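Side-chain contacts in interferon-activable protein 202 (Mus musculus, PDB 4L5R), which binds double-stranded DNA without sequence specificity and restrains innate immune signalling by preventing activation of the AIM2 inflammasome, probably by sequestering cytoplasmic DNA: residues A[37-42]-A[172-177]; A[65-70]-A[94-99]; A[143-146]-A[151-154]; A[163-166]-A[170-173]. All coordinates share one frame; numbering follows the deposited sequence.

Contact 1 (A[37-42]-A[172-177]); sequences MFHATV and QLFSFH. With nucleotides of chain B.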
loop_
_atom_site.group_PDB
_atom_site.type_symbol
_atom_site.label_atom_id
_atom_site.label_comp_id
_atom_site.label_asym_id
_atom_site.label_seq_id
_atom_site.Cartn_x
_atom_site.Cartn_y
_atom_site.Cartn_z
ATOM N N MET A 37 -3.838 9.408 -6.177
ATOM C CA MET A 37 -3.618 8.932 -4.809
ATOM C C MET A 37 -2.133 8.681 -4.604
ATOM O O MET A 37 -1.350 8.726 -5.559
ATOM C CB MET A 37 -4.390 7.629 -4.571
ATOM C CG MET A 37 -3.872 6.445 -5.399
ATOM S SD MET A 37 -4.688 4.874 -4.994
ATOM C CE MET A 37 -3.917 4.505 -3.420
ATOM N N PHE A 38 -1.734 8.411 -3.362
ATOM C CA PHE A 38 -0.404 7.908 -3.122
ATOM C C PHE A 38 -0.486 6.927 -1.959
ATOM O O PHE A 38 -1.429 6.986 -1.159
ATOM C CB PHE A 38 0.648 9.021 -2.920
ATOM C CG PHE A 38 0.432 9.899 -1.692
ATOM C CD1 PHE A 38 0.947 9.531 -0.464
ATOM C CD2 PHE A 38 -0.225 11.115 -1.800
ATOM C CE1 PHE A 38 0.772 10.342 0.670
ATOM C CE2 PHE A 38 -0.402 11.933 -0.682
ATOM C CZ PHE A 38 0.103 11.540 0.552
ATOM N N HIS A 39 0.453 5.995 -1.920
ATOM C CA HIS A 39 0.552 5.048 -0.807
ATOM C C HIS A 39 1.494 5.563 0.258
ATOM O O HIS A 39 2.433 6.291 -0.039
ATOM C CB HIS A 39 1.086 3.702 -1.302
ATOM C CG HIS A 39 0.146 2.992 -2.215
ATOM N ND1 HIS A 39 -0.984 2.348 -1.759
ATOM C CD2 HIS A 39 0.149 2.844 -3.563
ATOM C CE1 HIS A 39 -1.636 1.831 -2.786
ATOM N NE2 HIS A 39 -0.965 2.114 -3.892
ATOM N N ALA A 40 1.283 5.140 1.501
ATOM C CA ALA A 40 2.212 5.501 2.534
ATOM C C ALA A 40 2.174 4.426 3.617
ATOM O O ALA A 40 1.266 3.585 3.638
ATOM C CB ALA A 40 1.872 6.893 3.113
ATOM N N THR A 41 3.199 4.441 4.465
ATOM C CA THR A 41 3.258 3.596 5.675
ATOM C C THR A 41 3.545 4.536 6.847
ATOM O O THR A 41 4.392 5.434 6.744
ATOM C CB THR A 41 4.371 2.552 5.558
ATOM O OG1 THR A 41 4.063 1.650 4.477
ATOM C CG2 THR A 41 4.482 1.733 6.839
ATOM N N VAL A 42 2.818 4.344 7.943
ATOM C CA VAL A 42 2.999 5.148 9.139
ATOM C C VAL A 42 3.014 4.204 10.333
ATOM O O VAL A 42 2.636 3.037 10.208
ATOM C CB VAL A 42 1.846 6.137 9.324
ATOM C CG1 VAL A 42 1.729 7.059 8.088
ATOM C CG2 VAL A 42 0.526 5.389 9.583
ATOM N N GLN A 172 8.615 -3.931 -6.237
ATOM C CA GLN A 172 7.856 -3.497 -5.067
ATOM C C GLN A 172 6.368 -3.420 -5.394
ATOM O O GLN A 172 5.957 -2.732 -6.331
ATOM C CB GLN A 172 8.339 -2.142 -4.545
ATOM C CG GLN A 172 7.738 -1.838 -3.187
ATOM C CD GLN A 172 8.488 -0.749 -2.427
ATOM O OE1 GLN A 172 9.228 0.045 -3.013
ATOM N NE2 GLN A 172 8.294 -0.710 -1.113
ATOM N N LEU A 173 5.562 -4.137 -4.624
ATOM C CA LEU A 173 4.128 -4.191 -4.868
ATOM C C LEU A 173 3.403 -3.443 -3.769
ATOM O O LEU A 173 3.733 -3.601 -2.588
ATOM C CB LEU A 173 3.653 -5.640 -4.844
ATOM C CG LEU A 173 4.299 -6.620 -5.818
ATOM C CD1 LEU A 173 3.693 -7.989 -5.624
ATOM C CD2 LEU A 173 4.082 -6.119 -7.233
ATOM N N PHE A 174 2.402 -2.650 -4.156
ATOM C CA PHE A 174 1.501 -2.017 -3.207
ATOM C C PHE A 174 0.063 -2.424 -3.508
ATOM O O PHE A 174 -0.427 -2.258 -4.638
ATOM C CB PHE A 174 1.586 -0.465 -3.256
ATOM C CG PHE A 174 2.970 0.090 -3.018
ATOM C CD1 PHE A 174 3.975 -0.081 -3.964
ATOM C CD2 PHE A 174 3.259 0.783 -1.857
ATOM C CE1 PHE A 174 5.245 0.440 -3.758
ATOM C CE2 PHE A 174 4.527 1.306 -1.634
ATOM C CZ PHE A 174 5.518 1.141 -2.585
ATOM N N SER A 175 -0.615 -2.931 -2.477
ATOM C CA SER A 175 -2.057 -3.191 -2.516
ATOM C C SER A 175 -2.455 -4.116 -3.670
ATOM O O SER A 175 -3.353 -3.806 -4.459
ATOM C CB SER A 175 -2.843 -1.874 -2.581
ATOM O OG SER A 175 -4.242 -2.087 -2.450
ATOM N N PHE A 176 -1.777 -5.248 -3.775
ATOM C CA PHE A 176 -2.215 -6.298 -4.686
ATOM C C PHE A 176 -3.198 -7.224 -3.980
ATOM O O PHE A 176 -3.207 -7.294 -2.761
ATOM C CB PHE A 176 -1.012 -7.064 -5.238
ATOM C CG PHE A 176 -0.452 -6.444 -6.490
ATOM C CD1 PHE A 176 0.204 -5.224 -6.436
ATOM C CD2 PHE A 176 -0.613 -7.065 -7.716
ATOM C CE1 PHE A 176 0.705 -4.625 -7.583
ATOM C CE2 PHE A 176 -0.109 -6.476 -8.874
ATOM C CZ PHE A 176 0.554 -5.262 -8.804
ATOM N N HIS A 177 -4.029 -7.926 -4.742
ATOM C CA HIS A 177 -5.056 -8.765 -4.145
ATOM C C HIS A 177 -4.705 -10.247 -4.273
ATOM O O HIS A 177 -4.463 -10.740 -5.374
ATOM C CB HIS A 177 -6.406 -8.482 -4.805
ATOM C CG HIS A 177 -6.854 -7.056 -4.671
ATOM N ND1 HIS A 177 -8.148 -6.715 -4.351
ATOM C CD2 HIS A 177 -6.186 -5.890 -4.827
ATOM C CE1 HIS A 177 -8.258 -5.398 -4.299
ATOM N NE2 HIS A 177 -7.080 -4.872 -4.583
ATOM P P DG B 7 -10.217 -9.569 -5.490
ATOM O OP1 DG B 7 -10.020 -8.884 -4.195
ATOM O OP2 DG B 7 -9.169 -9.508 -6.540
ATOM O "O5'" DG B 7 -10.499 -11.128 -5.251
ATOM C "C5'" DG B 7 -11.329 -11.514 -4.155
ATOM C "C4'" DG B 7 -12.183 -12.709 -4.541
ATOM O "O4'" DG B 7 -13.258 -12.299 -5.425
ATOM C "C3'" DG B 7 -11.433 -13.835 -5.244
ATOM O "O3'" DG B 7 -11.830 -15.041 -4.627
ATOM C "C2'" DG B 7 -11.897 -13.766 -6.697
ATOM C "C1'" DG B 7 -13.292 -13.184 -6.534
ATOM N N9 DG B 7 -13.753 -12.443 -7.705
ATOM C C8 DG B 7 -13.229 -11.285 -8.231
ATOM N N7 DG B 7 -13.873 -10.867 -9.291
ATOM C C5 DG B 7 -14.886 -11.802 -9.478
ATOM C C6 DG B 7 -15.910 -11.883 -10.459
ATOM O O6 DG B 7 -16.142 -11.113 -11.406
ATOM N N1 DG B 7 -16.720 -13.002 -10.267
ATOM C C2 DG B 7 -16.558 -13.923 -9.256
ATOM N N2 DG B 7 -17.419 -14.946 -9.215
ATOM N N3 DG B 7 -15.614 -13.853 -8.332
ATOM C C4 DG B 7 -14.817 -12.777 -8.506
ATOM P P DG B 6 -10.998 -3.393 -6.015
ATOM O OP1 DG B 6 -10.346 -3.276 -4.686
ATOM O OP2 DG B 6 -10.272 -2.991 -7.240
ATOM O "O5'" DG B 6 -11.471 -4.912 -6.204
ATOM C "C5'" DG B 6 -12.111 -5.580 -5.116
ATOM C "C4'" DG B 6 -12.665 -6.907 -5.592
ATOM O "O4'" DG B 6 -13.907 -6.681 -6.319
ATOM C "C3'" DG B 6 -11.726 -7.674 -6.529
ATOM O "O3'" DG B 6 -11.596 -9.037 -6.122
ATOM C "C2'" DG B 6 -12.469 -7.626 -7.857
ATOM C "C1'" DG B 6 -13.885 -7.687 -7.298
ATOM N N9 DG B 6 -14.915 -7.581 -8.329
ATOM C C8 DG B 6 -14.962 -6.765 -9.436
ATOM N N7 DG B 6 -16.014 -6.974 -10.185
ATOM C C5 DG B 6 -16.692 -8.000 -9.538
ATOM C C6 DG B 6 -17.900 -8.655 -9.865
ATOM O O6 DG B 6 -18.641 -8.446 -10.834
ATOM N N1 DG B 6 -18.220 -9.641 -8.929
ATOM C C2 DG B 6 -17.465 -9.946 -7.817
ATOM N N2 DG B 6 -17.914 -10.921 -7.013
ATOM N N3 DG B 6 -16.338 -9.331 -7.498
ATOM C C4 DG B 6 -16.023 -8.380 -8.400
#
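H39 on strand 35-43 and F174 on strand 171-174 mark the nearest backbone approach, CA atoms 7.5 Å apart, with no hydrogen bond between the segments. F174 CB sits over the centre of the H39 imidazole, 3.7 Å from the ring centroid, as a CH-pi contact. M37 CE lies 3.5 Å above the opposite face, offset toward the rim. F174 CG is beside its own N and anti to the carbonyl carbon (chi1 -57°), which leaves the phenyl slid to one side. The ring planes are nearly parallel, at 25°, but barely overlap. S175 CB reaches H39 CE1 obliquely at 3.9 Å. H39 NE2 is hydrogen-bonded to H192 O, and S175 OG to K52 NZ. S175 and F176 both face I125, a G1 beta bulge at a corner of the strand. Past it, H177 ND1 donates to OP1 of DG7 of chain B at 2.9 Å, in the ring plane and nearly straight at 164°. Residues 37-44 are required for homomultimerization, and H39 mediates interaction with TP53BP1. The H39 contact is a buried, largely apolar join between two beta subdomains. H177 CE1 is 3.0 Å from OP1 of DG6 of chain B; two such phosphates would tend to favour protonated H177.

Contact 2 (A[65-70]-A[94-99]); sequences NQFITI and NQMFEV. Unlike the reference sequence in segment 65-70: Q66 (reference Lys). Unlike the reference sequence in segment 94-99: M96 (reference Ile), F97 (reference Ile).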
loop_
_atom_site.group_PDB
_atom_site.type_symbol
_atom_site.label_atom_id
_atom_site.label_comp_id
_atom_site.label_asym_id
_atom_site.label_seq_id
_atom_site.Cartn_x
_atom_site.Cartn_y
_atom_site.Cartn_z
ATOM N N ASN A 65 9.715 10.406 8.765
ATOM C CA ASN A 65 10.104 10.639 10.151
ATOM C C ASN A 65 9.375 11.787 10.852
ATOM O O ASN A 65 9.648 12.070 12.013
ATOM C CB ASN A 65 11.624 10.789 10.278
ATOM C CG ASN A 65 12.366 9.547 9.822
ATOM O OD1 ASN A 65 11.872 8.428 9.975
ATOM N ND2 ASN A 65 13.548 9.737 9.251
ATOM N N GLN A 66 8.441 12.428 10.155
ATOM C CA GLN A 66 7.637 13.475 10.779
ATOM C C GLN A 66 6.398 12.896 11.472
ATOM O O GLN A 66 5.848 11.878 11.056
ATOM C CB GLN A 66 7.237 14.534 9.749
ATOM C CG GLN A 66 8.427 15.169 9.044
ATOM C CD GLN A 66 9.507 15.628 10.011
ATOM O OE1 GLN A 66 9.247 16.414 10.927
ATOM N NE2 GLN A 66 10.727 15.136 9.814
ATOM N N PHE A 67 5.965 13.550 12.537
ATOM C CA PHE A 67 4.783 13.119 13.269
ATOM C C PHE A 67 3.584 13.959 12.876
ATOM O O PHE A 67 3.637 15.194 12.909
ATOM C CB PHE A 67 5.004 13.232 14.785
ATOM C CG PHE A 67 5.894 12.160 15.352
ATOM C CD1 PHE A 67 7.272 12.249 15.231
ATOM C CD2 PHE A 67 5.352 11.063 16.009
ATOM C CE1 PHE A 67 8.095 11.266 15.759
ATOM C CE2 PHE A 67 6.173 10.071 16.538
ATOM C CZ PHE A 67 7.546 10.172 16.407
ATOM N N ILE A 68 2.494 13.289 12.530
ATOM C CA ILE A 68 1.271 13.967 12.136
ATOM C C ILE A 68 0.085 13.385 12.884
ATOM O O ILE A 68 0.103 12.227 13.315
ATOM C CB ILE A 68 1.033 13.887 10.614
ATOM C CG1 ILE A 68 0.952 12.425 10.145
ATOM C CG2 ILE A 68 2.140 14.634 9.865
ATOM C CD1 ILE A 68 0.595 12.279 8.649
ATOM N N THR A 69 -0.940 14.206 13.059
ATOM C CA THR A 69 -2.127 13.801 13.797
ATOM C C THR A 69 -3.302 13.783 12.840
ATOM O O THR A 69 -3.620 14.796 12.203
ATOM C CB THR A 69 -2.417 14.758 14.961
ATOM O OG1 THR A 69 -1.345 14.693 15.910
ATOM C CG2 THR A 69 -3.712 14.377 15.656
ATOM N N ILE A 70 -3.946 12.628 12.736
ATOM C CA ILE A 70 -4.989 12.427 11.745
ATOM C C ILE A 70 -6.325 12.150 12.413
ATOM O O ILE A 70 -6.396 11.400 13.393
ATOM C CB ILE A 70 -4.648 11.235 10.826
ATOM C CG1 ILE A 70 -3.285 11.445 10.160
ATOM C CG2 ILE A 70 -5.727 11.060 9.775
ATOM C CD1 ILE A 70 -2.757 10.207 9.437
ATOM N N ASN A 94 4.065 17.216 22.810
ATOM C CA ASN A 94 3.541 16.359 23.871
ATOM C C ASN A 94 2.659 15.231 23.345
ATOM O O ASN A 94 1.981 14.548 24.122
ATOM C CB ASN A 94 2.776 17.185 24.915
ATOM C CG ASN A 94 1.408 17.632 24.424
ATOM O OD1 ASN A 94 1.149 17.679 23.221
ATOM N ND2 ASN A 94 0.527 17.969 25.359
ATOM N N GLN A 95 2.672 15.040 22.025
ATOM C CA GLN A 95 1.928 13.952 21.392
ATOM C C GLN A 95 2.867 12.971 20.704
ATOM O O GLN A 95 2.422 11.991 20.117
ATOM C CB GLN A 95 0.936 14.491 20.358
ATOM C CG GLN A 95 -0.335 15.095 20.933
ATOM C CD GLN A 95 -1.153 15.822 19.875
ATOM O OE1 GLN A 95 -0.604 16.344 18.899
ATOM N NE2 GLN A 95 -2.469 15.849 20.057
ATOM N N MET A 96 4.163 13.247 20.765
ATOM C CA MET A 96 5.143 12.411 20.092
ATOM C C MET A 96 5.577 11.252 20.974
ATOM O O MET A 96 5.373 11.266 22.190
ATOM C CB MET A 96 6.350 13.242 19.663
ATOM C CG MET A 96 6.039 14.226 18.549
ATOM S SD MET A 96 7.452 15.267 18.175
ATOM C CE MET A 96 6.757 16.319 16.896
ATOM N N PHE A 97 6.176 10.247 20.350
ATOM C CA PHE A 97 6.551 9.031 21.048
ATOM C C PHE A 97 7.666 8.357 20.273
ATOM O O PHE A 97 7.949 8.716 19.131
ATOM C CB PHE A 97 5.350 8.088 21.137
ATOM C CG PHE A 97 4.614 7.928 19.834
ATOM C CD1 PHE A 97 5.008 6.970 18.909
ATOM C CD2 PHE A 97 3.541 8.752 19.524
ATOM C CE1 PHE A 97 4.341 6.831 17.708
ATOM C CE2 PHE A 97 2.865 8.612 18.325
ATOM C CZ PHE A 97 3.267 7.654 17.414
ATOM N N GLU A 98 8.299 7.377 20.902
ATOM C CA GLU A 98 9.321 6.593 20.237
ATOM C C GLU A 98 8.654 5.370 19.627
ATOM O O GLU A 98 7.903 4.668 20.304
ATOM C CB GLU A 98 10.388 6.180 21.245
ATOM C CG GLU A 98 11.485 5.295 20.690
ATOM C CD GLU A 98 12.527 4.957 21.742
ATOM O OE1 GLU A 98 12.979 5.887 22.449
ATOM O OE2 GLU A 98 12.884 3.764 21.871
ATOM N N VAL A 99 8.893 5.133 18.341
ATOM C CA VAL A 99 8.375 3.937 17.689
ATOM C C VAL A 99 9.367 2.811 17.932
ATOM O O VAL A 99 10.533 2.923 17.559
ATOM C CB VAL A 99 8.215 4.119 16.163
ATOM C CG1 VAL A 99 7.699 2.840 15.538
ATOM C CG2 VAL A 99 7.275 5.277 15.837
#
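The F67 ring has the CG of M96 over one face and F97 at its edge. M96 CG lies 3.8 Å from F67 CG, displaced toward the rim of the ring. F97 CE1 lies at the edge, in the plane of the F67 ring. CE2 of F67 stands over the centre of one face of F97. This is a T-shaped pair: the planes are at 89°, the centroids 5.2 Å apart, and the edge of F67 points into the face of F97. CE2 of F67 and CZ of F97 are 3.9 Å apart. M96 adds a Met-aromatic contact, with SD 4.8 Å from the F67 ring centroid and set obliquely. The M96 chain is extended beyond CG, and its CE ends 4.1 Å from F67 CB. The backbone also takes part. F97 O approaches F67 CZ obliquely at 3.1 Å. The F97 side chain has CG between its own N and carbonyl carbon (chi1 47°), and in this position the face of its ring takes CE2 of F67. M96 and F97 both differ from the reference sequence.

The polar link is slight. T69 OG1 and Q95 OE1 are 3.5 Å apart, at best a weak bond. T69 OG1 also bonds to T18 OG1, and Q95 OE1 accepts from A92 N.

The contact lies on the surface of the first beta subdomain. Strand 67-76 pairs there with strands 17-30 and 87-90. M20 of strand 17-30 touches both F67 and V99. Residues 94-99 belong to the loop that leads from strand 87-90 to helix 101-108.

Contact 3 (A[143-146]-A[151-154]); sequences FKIK and NIKV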
loop_
_atom_site.group_PDB
_atom_site.type_symbol
_atom_site.label_atom_id
_atom_site.label_comp_id
_atom_site.label_asym_id
_atom_site.label_seq_id
_atom_site.Cartn_x
_atom_site.Cartn_y
_atom_site.Cartn_z
ATOM N N PHE A 143 4.281 -11.287 -13.999
ATOM C CA PHE A 143 5.598 -11.501 -13.424
ATOM C C PHE A 143 5.557 -12.849 -12.734
ATOM O O PHE A 143 4.507 -13.274 -12.264
ATOM C CB PHE A 143 5.911 -10.472 -12.334
ATOM C CG PHE A 143 5.968 -9.047 -12.808
ATOM C CD1 PHE A 143 4.816 -8.286 -12.887
ATOM C CD2 PHE A 143 7.178 -8.462 -13.139
ATOM C CE1 PHE A 143 4.861 -6.967 -13.295
ATOM C CE2 PHE A 143 7.232 -7.129 -13.559
ATOM C CZ PHE A 143 6.074 -6.387 -13.635
ATOM N N LYS A 144 6.699 -13.516 -12.684
ATOM C CA LYS A 144 6.882 -14.598 -11.729
ATOM C C LYS A 144 7.839 -14.040 -10.694
ATOM O O LYS A 144 9.003 -13.747 -11.007
ATOM C CB LYS A 144 7.494 -15.817 -12.424
ATOM C CG LYS A 144 7.766 -16.982 -11.493
ATOM C CD LYS A 144 8.378 -18.146 -12.282
ATOM C CE LYS A 144 8.720 -19.314 -11.385
ATOM N NZ LYS A 144 9.360 -20.431 -12.170
ATOM N N ILE A 145 7.344 -13.835 -9.475
ATOM C CA ILE A 145 8.210 -13.384 -8.400
ATOM C C ILE A 145 8.548 -14.555 -7.476
ATOM O O ILE A 145 7.859 -15.569 -7.471
ATOM C CB ILE A 145 7.584 -12.236 -7.594
ATOM C CG1 ILE A 145 6.232 -12.645 -6.994
ATOM C CG2 ILE A 145 7.424 -10.993 -8.484
ATOM C CD1 ILE A 145 5.690 -11.643 -5.918
ATOM N N LYS A 146 9.616 -14.414 -6.703
ATOM C CA LYS A 146 10.073 -15.514 -5.866
ATOM C C LYS A 146 10.832 -14.999 -4.659
ATOM O O LYS A 146 11.315 -13.864 -4.647
ATOM C CB LYS A 146 10.997 -16.427 -6.673
ATOM C CG LYS A 146 12.283 -15.749 -7.110
ATOM C CD LYS A 146 13.266 -16.752 -7.685
ATOM C CE LYS A 146 14.537 -16.068 -8.159
ATOM N NZ LYS A 146 15.553 -17.054 -8.639
ATOM N N ASN A 151 7.527 -19.284 -5.137
ATOM C CA ASN A 151 7.268 -18.310 -6.199
ATOM C C ASN A 151 5.772 -18.143 -6.396
ATOM O O ASN A 151 4.988 -18.982 -5.959
ATOM C CB ASN A 151 7.942 -18.730 -7.503
ATOM C CG ASN A 151 7.439 -20.064 -8.012
ATOM O OD1 ASN A 151 6.323 -20.162 -8.515
ATOM N ND2 ASN A 151 8.259 -21.102 -7.871
ATOM N N ILE A 152 5.368 -17.049 -7.039
ATOM C CA ILE A 152 3.958 -16.804 -7.262
ATOM C C ILE A 152 3.806 -15.881 -8.472
ATOM O O ILE A 152 4.690 -15.079 -8.770
ATOM C CB ILE A 152 3.276 -16.214 -5.994
ATOM C CG1 ILE A 152 1.749 -16.191 -6.156
ATOM C CG2 ILE A 152 3.842 -14.848 -5.663
ATOM C CD1 ILE A 152 0.971 -15.744 -4.908
ATOM N N LYS A 153 2.699 -16.021 -9.186
ATOM C CA LYS A 153 2.446 -15.172 -10.351
ATOM C C LYS A 153 1.830 -13.834 -9.942
ATOM O O LYS A 153 0.945 -13.787 -9.092
ATOM C CB LYS A 153 1.511 -15.890 -11.313
ATOM C CG LYS A 153 1.284 -15.179 -12.624
ATOM C CD LYS A 153 0.047 -15.756 -13.281
ATOM C CE LYS A 153 0.234 -15.924 -14.752
ATOM N NZ LYS A 153 -0.972 -16.577 -15.319
ATOM N N VAL A 154 2.313 -12.754 -10.546
ATOM C CA VAL A 154 1.721 -11.435 -10.361
ATOM C C VAL A 154 1.070 -11.018 -11.671
ATOM O O VAL A 154 1.704 -11.067 -12.730
ATOM C CB VAL A 154 2.777 -10.393 -9.957
ATOM C CG1 VAL A 154 2.146 -9.004 -9.817
ATOM C CG2 VAL A 154 3.453 -10.816 -8.623
#
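F143 pairs with V154, and I145 with I152, as hydrogen-bonded positions of an antiparallel hairpin. Each pair has two backbone bonds. V154 N to F143 O is 2.8 Å and nearly straight at 172°; I145 N to I152 O is 3.0 Å. K144 with K153 and K146 with N151 are the non-hydrogen-bonded pairs. Beside the K146 and N151 pair, N151 CA comes 3.1 Å from I145 O, a bent CA-H...O contact.

Apolar contacts fill the face that carries F143, I145, I152 and V154. I145 and I152 lie side by side, with CG1 of I145 3.5 Å from CG2 of I152. The I145 and V154 side chains cross at about a right angle, with I145 CD1 3.6 Å from V154 CG2. L171, L173 and L187 add to this buried layer.

K144, N151 and K153 carry the other face; K146 starts on it but its end leads away. The fully extended K144 passes N151, with its CE 3.7 Å from N151 CG. Its NZ forms a salt bridge with E132. Outside the hairpin, K153 NZ pairs with a phosphate of the bound DNA.

One face thus feeds the core of the second OB subdomain, while the other lends K153 to the electrostatic hold on DNA.

Contact 4 (A[163-166]-A[170-173]); sequences INYE and KLQL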
loop_
_atom_site.group_PDB
_atom_site.type_symbol
_atom_site.label_atom_id
_atom_site.label_comp_id
_atom_site.label_asym_id
_atom_site.label_seq_id
_atom_site.Cartn_x
_atom_site.Cartn_y
_atom_site.Cartn_z
ATOM N N ILE A 163 5.341 1.647 -16.145
ATOM C CA ILE A 163 5.880 1.272 -14.858
ATOM C C ILE A 163 7.362 1.612 -14.791
ATOM O O ILE A 163 8.132 1.260 -15.689
ATOM C CB ILE A 163 5.695 -0.244 -14.602
ATOM C CG1 ILE A 163 4.245 -0.658 -14.864
ATOM C CG2 ILE A 163 6.128 -0.616 -13.196
ATOM C CD1 ILE A 163 3.229 0.153 -14.097
ATOM N N ASN A 164 7.760 2.297 -13.725
ATOM C CA ASN A 164 9.173 2.523 -13.453
ATOM C C ASN A 164 9.822 1.244 -12.937
ATOM O O ASN A 164 9.995 1.054 -11.729
ATOM C CB ASN A 164 9.364 3.672 -12.463
ATOM C CG ASN A 164 9.045 5.020 -13.078
ATOM O OD1 ASN A 164 9.447 5.305 -14.211
ATOM N ND2 ASN A 164 8.302 5.848 -12.351
ATOM N N TYR A 165 10.150 0.362 -13.873
ATOM C CA TYR A 165 10.835 -0.881 -13.560
ATOM C C TYR A 165 11.888 -1.181 -14.630
ATOM O O TYR A 165 11.617 -1.061 -15.826
ATOM C CB TYR A 165 9.840 -2.040 -13.476
ATOM C CG TYR A 165 10.522 -3.353 -13.188
ATOM C CD1 TYR A 165 10.727 -3.774 -11.884
ATOM C CD2 TYR A 165 11.002 -4.148 -14.221
ATOM C CE1 TYR A 165 11.372 -4.965 -11.616
ATOM C CE2 TYR A 165 11.643 -5.329 -13.969
ATOM C CZ TYR A 165 11.827 -5.744 -12.664
ATOM O OH TYR A 165 12.480 -6.933 -12.415
ATOM N N GLU A 166 13.089 -1.553 -14.198
ATOM C CA GLU A 166 14.149 -1.952 -15.122
ATOM C C GLU A 166 14.622 -3.379 -14.845
ATOM O O GLU A 166 14.505 -3.882 -13.719
ATOM C CB GLU A 166 15.324 -0.972 -15.057
ATOM C CG GLU A 166 15.013 0.398 -15.639
ATOM N N LYS A 170 14.432 -5.520 -8.178
ATOM C CA LYS A 170 13.410 -6.199 -7.401
ATOM C C LYS A 170 12.105 -5.452 -7.645
ATOM O O LYS A 170 12.115 -4.274 -8.007
ATOM C CB LYS A 170 13.746 -6.193 -5.909
ATOM C CG LYS A 170 15.117 -6.738 -5.564
ATOM C CD LYS A 170 15.156 -7.178 -4.110
ATOM C CE LYS A 170 16.565 -7.117 -3.535
ATOM N NZ LYS A 170 16.630 -7.720 -2.169
ATOM N N LEU A 171 10.987 -6.143 -7.466
ATOM C CA LEU A 171 9.678 -5.563 -7.683
ATOM C C LEU A 171 9.029 -5.187 -6.365
ATOM O O LEU A 171 8.895 -6.040 -5.483
ATOM C CB LEU A 171 8.799 -6.596 -8.360
ATOM C CG LEU A 171 7.494 -6.091 -8.936
ATOM C CD1 LEU A 171 7.836 -5.093 -10.042
ATOM C CD2 LEU A 171 6.690 -7.272 -9.470
ATOM N N GLN A 172 8.615 -3.931 -6.237
ATOM C CA GLN A 172 7.856 -3.497 -5.067
ATOM C C GLN A 172 6.368 -3.420 -5.394
ATOM O O GLN A 172 5.957 -2.732 -6.331
ATOM C CB GLN A 172 8.339 -2.142 -4.545
ATOM C CG GLN A 172 7.738 -1.838 -3.187
ATOM C CD GLN A 172 8.488 -0.749 -2.427
ATOM O OE1 GLN A 172 9.228 0.045 -3.013
ATOM N NE2 GLN A 172 8.294 -0.710 -1.113
ATOM N N LEU A 173 5.562 -4.137 -4.624
ATOM C CA LEU A 173 4.128 -4.191 -4.868
ATOM C C LEU A 173 3.403 -3.443 -3.769
ATOM O O LEU A 173 3.733 -3.601 -2.588
ATOM C CB LEU A 173 3.653 -5.640 -4.844
ATOM C CG LEU A 173 4.299 -6.620 -5.818
ATOM C CD1 LEU A 173 3.693 -7.989 -5.624
ATOM C CD2 LEU A 173 4.082 -6.119 -7.233
#
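The aromatic ring of Y165 meets the carbonyl of K170 at its edge, without a hydrogen bond. K170 O lies near the plane of the ring, 3.7 Å from Y165 CE1. No hydrogen bond of any kind joins residues 163-166 to residues 170-173. The phenol finds its polar partner just outside, because Y165 OH bonds to the carbonyl of D169.

The second touch is apolar. The CD1 methyl of L171 lies 3.7 Å from Y165 CD1 and 3.9 Å from Y165 CE1. It approaches the ring obliquely, and the two side chains cross at about a right angle. Y165 reaches over because its CG is trans to the backbone N (chi1 179°), which places the ring edge beside K170 O and L171. L171 CG is likewise trans to the backbone N (chi1 -167°), which lets CD1 touch the ring.

The segments lie at the two ends of a short connection in the second OB subdomain. The loop after strand 151-156 passes through Y165 and turns back into strand 171-174. That strand pairs antiparallel with strands 124-136 and 194-197. V131 of strand 124-136 touches both Y165 and L171. I195 of strand 194-197 packs on L171 as well. Just before the tyrosine, N164 is the centre of an inverse gamma turn, closed by a weak 2.9 Å bond from Y165 N to I163 O. Just after it, E166 N bonds to OD2 of D169.

In the fold
The centre of contact 1 is about 2 Å from the centre of the chain, and this contact joins the two OB subdomains of the HIN domain. Contact 2 belongs to the first of these, contacts 3 and 4 to the second. Contacts 2 and 3 are on opposite sides of the chain's centre, with centres 37 Å apart. Contacts 1 and 4 share Q172 and L173. Contact 3 packs against both of them: F176 CE2 is 3.5 Å from V154 CG1, and F143 CG is 3.8 Å from L171 CD2. DNA is met at residues 172-177 and 151-154. The nearest atoms of contacts 4 and 2 are about 13 and 18 Å from it. The H39 side chain is about 12 Å from the sodium ion.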